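Local atomic coordinates of glycoside hydrolase family 81 (Clostridium thermocellum, PDB entry 6FOP), a protein that degrades beta-1,3-glucans, probably including laminarin, as a family 81 glycoside hydrolase of the Clostridium thermocellum cellulosome. Residues K106-A111 / T226-V230; L127-S131 / D471-G475. All blocks are in the same frame, centred on the assembly; numbering follows the deposited sequence. Where two conformers were deposited one is given.

Overall arrangement
The two contacts lie side by side, their centres 9 Å apart, and their segments alternate along the chain: 106-111, 127-131, 226-230, 471-475. The first two are the turn between strands 103-107 and 111-118, and the end of strand 121-128 with its following turn, in one antiparallel eight-stranded sheet in which 103-107 is an outermost strand. Contact 1 joins its turn to strand 223-235, an outermost strand of a three-stranded sheet; contact 2 joins its turn to a loop of the family 81 C-terminal region. They touch directly: a probable backbone bond runs from K129 N to F110 O (2.9 Å), and the F110 and Y473 rings meet. The N-terminal beta structure is thereby tied to the C-terminal region.

Contact 1 of 2, residues K106-A111 / T226-V230; sequences KISDFA and TDTKV
T228 sets OG1 between its backbone N and carbonyl carbon (chi1 62°), S108 OG sits likewise on its own residue, and S108 OG and T228 OG1 share a 2.7 Å hydrogen bond. T228 OG1 also accepts from F110 N at 2.8 Å, so two groups of the 106-111 turn hold the threonine oxygen. The rest of T228 packs on F110: CB sits over the centre of the ring, 3.5 Å from its centroid, in a CH-pi contact, while CG2 reaches toward CE2 and CD2. A backbone bond runs from D109 N to T228 O, 3.1 Å long; K229 NZ, in one of its two conformers, bonds T228 O from the opposite face of the carbonyl plane and forms a salt bridge with D227 OD1. D109 turns its carboxylate to the amide two residues on, OD2 taking V230 N on its anti lone pair at 2.8 Å (166°); R459 forms a salt bridge with D109 OD2. K106 NZ lies 2.8 Å from T226 O in one of two conformers, which makes this bond less certain. Most of these bonds pair a side chain with a backbone group, consistent with sheet edges joined through a turn, and R459 probably favours a charged D109.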
ATOM      1  N   LYS A 106      -6.513   0.960 -20.521  0.51 15.14           N
ATOM      2  CA  LYS A 106      -6.660  -0.264 -19.726  0.51 14.98           C
ATOM      3  C   LYS A 106      -5.693  -0.167 -18.545  0.51 14.30           C
ATOM      4  O   LYS A 106      -4.525   0.181 -18.721  0.51 14.91           O
ATOM      5  CB  LYS A 106      -6.363  -1.510 -20.572  0.51 16.40           C
ATOM      6  CG  LYS A 106      -6.587  -2.844 -19.879  0.51 17.92           C
ATOM      7  CD  LYS A 106      -6.438  -4.057 -20.799  0.51 19.94           C
ATOM      8  CE  LYS A 106      -6.696  -5.371 -20.053  0.51 22.52           C
ATOM      9  NZ  LYS A 106      -6.548  -6.615 -20.863  0.51 24.41           N
ATOM     10  N   ILE A 107      -6.181  -0.473 -17.341  1.00 14.69           N
ATOM     11  CA  ILE A 107      -5.342  -0.507 -16.142  1.00 14.85           C
ATOM     12  C   ILE A 107      -5.560  -1.861 -15.512  1.00 14.47           C
ATOM     13  O   ILE A 107      -6.690  -2.221 -15.159  1.00 16.47           O
ATOM     14  CB  ILE A 107      -5.644   0.636 -15.172  1.00 15.12           C
ATOM     15  CG1 ILE A 107      -5.386   1.995 -15.833  1.00 16.04           C
ATOM     16  CG2 ILE A 107      -4.781   0.473 -13.927  1.00 15.22           C
ATOM     17  CD1 ILE A 107      -5.893   3.196 -15.042  1.00 16.77           C
ATOM     18  N   SER A 108      -4.491  -2.636 -15.416  1.00 13.60           N
ATOM     19  CA  SER A 108      -4.534  -3.927 -14.743  1.00 14.42           C
ATOM     20  C   SER A 108      -3.767  -3.866 -13.416  1.00 13.46           C
ATOM     21  O   SER A 108      -3.438  -2.775 -12.931  1.00 15.63           O
ATOM     22  CB  SER A 108      -4.068  -5.044 -15.686  1.00 14.57           C
ATOM     23  OG  SER A 108      -2.757  -4.799 -16.128  1.00 14.46           O
ATOM     24  N   ASP A 109      -3.457  -5.014 -12.826  1.00 12.60           N
ATOM     25  CA  ASP A 109      -2.975  -4.971 -11.442  1.00 13.19           C
ATOM     26  C   ASP A 109      -1.563  -4.439 -11.309  1.00 13.06           C
ATOM     27  O   ASP A 109      -1.192  -3.953 -10.245  1.00 14.08           O
ATOM     28  CB  ASP A 109      -3.105  -6.361 -10.793  1.00 13.18           C
ATOM     29  CG  ASP A 109      -4.578  -6.795 -10.569  1.00 14.81           C
ATOM     30  OD1 ASP A 109      -5.511  -6.024 -10.822  1.00 19.44           O
ATOM     31  OD2 ASP A 109      -4.765  -7.925 -10.143  1.00 16.00           O
ATOM     32  N   PHE A 110      -0.762  -4.541 -12.377  1.00 12.61           N
ATOM     33  CA  PHE A 110       0.580  -3.962 -12.407  1.00 13.31           C
ATOM     34  C   PHE A 110       1.019  -3.520 -13.804  1.00 12.80           C
ATOM     35  O   PHE A 110       2.221  -3.473 -14.102  1.00 13.61           O
ATOM     36  CB  PHE A 110       1.630  -4.859 -11.698  1.00 13.76           C
ATOM     37  CG  PHE A 110       1.578  -6.336 -11.991  1.00 13.29           C
ATOM     38  CD1 PHE A 110       0.689  -7.176 -11.292  1.00 14.43           C
ATOM     39  CD2 PHE A 110       2.522  -6.929 -12.823  1.00 13.63           C
ATOM     40  CE1 PHE A 110       0.699  -8.538 -11.493  1.00 14.93           C
ATOM     41  CE2 PHE A 110       2.526  -8.306 -13.026  1.00 14.29           C
ATOM     42  CZ  PHE A 110       1.590  -9.104 -12.385  1.00 14.59           C
ATOM     43  N   ALA A 111       0.059  -3.065 -14.609  1.00 13.55           N
ATOM     44  CA  ALA A 111       0.369  -2.490 -15.908  1.00 13.44           C
ATOM     45  C   ALA A 111      -0.689  -1.467 -16.284  1.00 13.12           C
ATOM     46  O   ALA A 111      -1.808  -1.463 -15.742  1.00 14.01           O
ATOM     47  CB  ALA A 111       0.530  -3.578 -16.981  1.00 14.05           C
ATOM     48  N   THR A 226      -0.450  -8.194 -22.069  1.00 13.45           N
ATOM     49  CA  THR A 226      -1.782  -7.656 -22.328  1.00 15.08           C
ATOM     50  C   THR A 226      -2.715  -7.683 -21.118  1.00 15.33           C
ATOM     51  O   THR A 226      -3.787  -7.087 -21.174  1.00 16.72           O
ATOM     52  CB  THR A 226      -2.449  -8.396 -23.507  1.00 16.45           C
ATOM     53  OG1 THR A 226      -2.399  -9.805 -23.262  1.00 20.73           O
ATOM     54  CG2 THR A 226      -1.688  -8.088 -24.786  1.00 17.91           C
ATOM     55  N   ASP A 227      -2.280  -8.315 -20.023  1.00 14.42           N
ATOM     56  CA  ASP A 227      -3.055  -8.273 -18.767  1.00 14.52           C
ATOM     57  C   ASP A 227      -2.112  -8.682 -17.643  1.00 14.32           C
ATOM     58  O   ASP A 227      -1.151  -9.419 -17.860  1.00 14.12           O
ATOM     59  CB  ASP A 227      -4.287  -9.192 -18.827  1.00 15.48           C
ATOM     60  CG  ASP A 227      -5.355  -8.848 -17.780  1.00 19.97           C
ATOM     61  OD1 ASP A 227      -5.318  -7.783 -17.174  1.00 18.31           O
ATOM     62  OD2 ASP A 227      -6.259  -9.686 -17.610  1.00 28.61           O
ATOM     63  N   THR A 228      -2.411  -8.197 -16.437  1.00 13.94           N
ATOM     64  CA  THR A 228      -1.683  -8.558 -15.229  1.00 13.99           C
ATOM     65  C   THR A 228      -2.709  -8.728 -14.096  1.00 14.18           C
ATOM     66  O   THR A 228      -3.655  -7.926 -13.972  1.00 15.60           O
ATOM     67  CB  THR A 228      -0.604  -7.535 -14.820  1.00 13.64           C
ATOM     68  OG1 THR A 228      -1.195  -6.264 -14.539  1.00 13.71           O
ATOM     69  CG2 THR A 228       0.456  -7.399 -15.935  1.00 14.11           C
ATOM     70  N   LYS A 229      -2.505  -9.778 -13.298  0.62 13.31           N
ATOM     71  CA  LYS A 229      -3.457 -10.168 -12.247  0.62 14.01           C
ATOM     72  C   LYS A 229      -2.761 -10.696 -11.024  0.62 14.64           C
ATOM     73  O   LYS A 229      -1.837 -11.515 -11.126  0.62 15.45           O
ATOM     74  CB  LYS A 229      -4.387 -11.284 -12.777  0.62 16.79           C
ATOM     75  CG  LYS A 229      -5.348 -10.871 -13.879  0.62 21.10           C
ATOM     76  CD  LYS A 229      -6.636 -10.245 -13.343  0.62 23.72           C
ATOM     77  CE  LYS A 229      -7.297  -9.321 -14.367  0.62 24.57           C
ATOM     78  NZ  LYS A 229      -6.578  -7.992 -14.341  0.62 21.97           N
ATOM     79  N   VAL A 230      -3.268 -10.291  -9.854  1.00 14.22           N
ATOM     80  CA  VAL A 230      -2.940 -10.956  -8.580  1.00 14.44           C
ATOM     81  C   VAL A 230      -4.120 -11.753  -8.069  1.00 14.64           C
ATOM     82  O   VAL A 230      -5.266 -11.385  -8.290  1.00 16.55           O
ATOM     83  CB  VAL A 230      -2.451 -10.005  -7.503  1.00 16.51           C
ATOM     84  CG1 VAL A 230      -1.168  -9.341  -7.969  1.00 19.00           C
ATOM     85  CG2 VAL A 230      -3.521  -8.981  -7.093  1.00 16.66           C
TER

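Contact 2 of 2, residues L127-S131 / D471-G475; sequences LMKGS and DPYEG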
ATOM      1  N   LEU A 127       2.961   0.086 -20.255  1.00 13.61           N
ATOM      2  CA  LEU A 127       3.961   0.335 -19.210  1.00 13.58           C
ATOM      3  C   LEU A 127       3.667  -0.642 -18.069  1.00 13.58           C
ATOM      4  O   LEU A 127       2.500  -0.809 -17.693  1.00 14.09           O
ATOM      5  CB  LEU A 127       3.881   1.757 -18.716  1.00 15.50           C
ATOM      6  CG  LEU A 127       3.736   2.829 -19.791  1.00 16.02           C
ATOM      7  CD1 LEU A 127       3.642   4.199 -19.129  1.00 17.36           C
ATOM      8  CD2 LEU A 127       4.834   2.773 -20.848  1.00 16.76           C
ATOM      9  N   MET A 128       4.708  -1.318 -17.578  1.00 13.76           N
ATOM     10  CA  MET A 128       4.496  -2.381 -16.602  1.00 13.65           C
ATOM     11  C   MET A 128       5.475  -2.300 -15.446  1.00 13.35           C
ATOM     12  O   MET A 128       6.700  -2.225 -15.641  1.00 14.27           O
ATOM     13  CB  MET A 128       4.585  -3.734 -17.288  1.00 15.27           C
ATOM     14  CG  MET A 128       4.522  -4.929 -16.356  1.00 15.93           C
ATOM     15  SD  MET A 128       4.353  -6.378 -17.375  1.00 18.04           S
ATOM     16  CE  MET A 128       4.773  -7.651 -16.232  1.00 18.59           C
ATOM     17  N   LYS A 129       4.910  -2.344 -14.245  1.00 13.04           N
ATOM     18  CA  LYS A 129       5.677  -2.414 -13.012  1.00 12.88           C
ATOM     19  C   LYS A 129       6.170  -3.851 -12.913  1.00 12.98           C
ATOM     20  O   LYS A 129       5.371  -4.789 -13.025  1.00 14.01           O
ATOM     21  CB  LYS A 129       4.799  -2.062 -11.835  1.00 13.34           C
ATOM     22  CG  LYS A 129       5.450  -2.242 -10.474  1.00 13.00           C
ATOM     23  CD  LYS A 129       4.674  -1.539  -9.362  1.00 13.78           C
ATOM     24  CE  LYS A 129       4.695  -0.039  -9.466  1.00 12.96           C
ATOM     25  NZ  LYS A 129       6.058   0.579  -9.378  1.00 12.95           N
ATOM     26  N   GLY A 130       7.460  -4.039 -12.703  1.00 12.74           N
ATOM     27  CA  GLY A 130       8.032  -5.361 -12.694  1.00 12.86           C
ATOM     28  C   GLY A 130       8.381  -5.925 -14.067  1.00 13.15           C
ATOM     29  O   GLY A 130       8.585  -7.139 -14.193  1.00 14.78           O
ATOM     30  N   SER A 131       8.513  -5.072 -15.083  1.00 13.72           N
ATOM     31  CA  SER A 131       8.982  -5.530 -16.390  1.00 14.55           C
ATOM     32  C   SER A 131      10.174  -4.690 -16.804  1.00 13.99           C
ATOM     33  O   SER A 131      10.124  -3.478 -16.715  1.00 14.47           O
ATOM     34  CB  SER A 131       7.922  -5.389 -17.469  1.00 14.40           C
ATOM     35  OG  SER A 131       8.404  -5.882 -18.704  1.00 14.89           O
ATOM     36  N   ASP A 471      -1.159  -1.134  -3.749  1.00 11.99           N
ATOM     37  CA  ASP A 471      -0.430  -1.456  -5.005  1.00 11.76           C
ATOM     38  C   ASP A 471       0.040  -2.913  -4.841  1.00 11.51           C
ATOM     39  O   ASP A 471       0.935  -3.203  -4.040  1.00 12.60           O
ATOM     40  CB  ASP A 471       0.750  -0.520  -5.143  1.00 12.26           C
ATOM     41  CG  ASP A 471       1.588  -0.755  -6.399  1.00 13.40           C
ATOM     42  OD1 ASP A 471       1.698  -1.930  -6.819  1.00 12.56           O
ATOM     43  OD2 ASP A 471       2.204   0.245  -6.858  1.00 13.07           O
ATOM     44  N   PRO A 472      -0.572  -3.839  -5.580  1.00 12.27           N
ATOM     45  CA  PRO A 472      -0.229  -5.254  -5.379  1.00 12.50           C
ATOM     46  C   PRO A 472       1.226  -5.625  -5.635  1.00 12.76           C
ATOM     47  O   PRO A 472       1.721  -6.625  -5.093  1.00 13.38           O
ATOM     48  CB  PRO A 472      -1.165  -5.997  -6.335  1.00 15.10           C
ATOM     49  CG  PRO A 472      -2.231  -5.036  -6.670  1.00 16.66           C
ATOM     50  CD  PRO A 472      -1.663  -3.672  -6.562  1.00 13.96           C
ATOM     51  N   TYR A 473       1.892  -4.866  -6.500  1.00 12.35           N
ATOM     52  CA  TYR A 473       3.244  -5.225  -6.903  1.00 12.61           C
ATOM     53  C   TYR A 473       4.307  -4.574  -6.017  1.00 11.62           C
ATOM     54  O   TYR A 473       5.276  -5.228  -5.628  1.00 12.63           O
ATOM     55  CB  TYR A 473       3.506  -5.028  -8.414  1.00 12.39           C
ATOM     56  CG  TYR A 473       4.486  -6.018  -8.997  1.00 12.23           C
ATOM     57  CD1 TYR A 473       5.852  -5.734  -9.035  1.00 11.98           C
ATOM     58  CD2 TYR A 473       4.038  -7.195  -9.562  1.00 12.37           C
ATOM     59  CE1 TYR A 473       6.739  -6.631  -9.572  1.00 12.45           C
ATOM     60  CE2 TYR A 473       4.939  -8.099 -10.111  1.00 12.74           C
ATOM     61  CZ  TYR A 473       6.292  -7.793 -10.156  1.00 12.41           C
ATOM     62  OH  TYR A 473       7.195  -8.695 -10.704  1.00 14.04           O
ATOM     63  N   GLU A 474       4.131  -3.299  -5.698  1.00 11.97           N
ATOM     64  CA  GLU A 474       5.021  -2.698  -4.701  1.00 11.95           C
ATOM     65  C   GLU A 474       4.755  -3.262  -3.304  1.00 11.83           C
ATOM     66  O   GLU A 474       5.606  -3.111  -2.433  1.00 12.74           O
ATOM     67  CB  GLU A 474       4.928  -1.170  -4.671  1.00 12.44           C
ATOM     68  CG  GLU A 474       5.507  -0.511  -5.909  1.00 13.16           C
ATOM     69  CD  GLU A 474       6.209   0.804  -5.692  1.00 13.56           C
ATOM     70  OE1 GLU A 474       6.567   1.196  -4.532  1.00 13.40           O
ATOM     71  OE2 GLU A 474       6.483   1.458  -6.735  1.00 14.38           O
ATOM     72  N   GLY A 475       3.573  -3.844  -3.095  1.00 11.94           N
ATOM     73  CA  GLY A 475       3.218  -4.433  -1.810  1.00 12.13           C
ATOM     74  C   GLY A 475       2.853  -3.470  -0.712  1.00 11.18           C
ATOM     75  O   GLY A 475       2.878  -3.854   0.455  1.00 12.89           O
TER
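K129 lays its side chain along Y473 and ends at E474, and G130 slips in beside the tyrosine ring. In the tight part, the aliphatic stem of K129 and G130 CA pack on Y473, and the charged end of the lysine is gripped by E474. K129 CG, anti to its own amide nitrogen (chi1 174°), comes within 3.8 Å of Y473 CD1, and CD passes at the same distance from Y473 CB; the lysine and tyrosine side chains run antiparallel, alongside one another. G130, with a positive phi of 84° in the type II turn M128-S131, brings its CA to 3.6 Å from Y473 CE1. The K129 carbonyl oxygen stands over one ring face, and F245 meets the ring elsewhere. The lysine bends at its last two torsions, which carries NZ to E474 OE2 in a 2.8 Å salt bridge on the anti lone pair. K129 NZ is further bound by Y54 O, A55 O and Y264 OH, with W40 in cation-pi contact, while E474 OE1 pairs with R285 and H476.

The D471 side is looser: its OD2 lies 3.6 Å from K129 CE but 4.6 Å from K129 NZ, and W478 is its stronger polar partner. D471 instead shapes its own loop, OD1 accepting from Y473 N in an Asx turn and from E474 N at 3.0 Å. This looser side is no opening to solvent, because every touching residue is buried. Such a buried, multiply bonded ammonium group would probably stay charged, and its bridge to E474 joins the turn after strand 121-128 to the loop between strands 470-471 and 476-477.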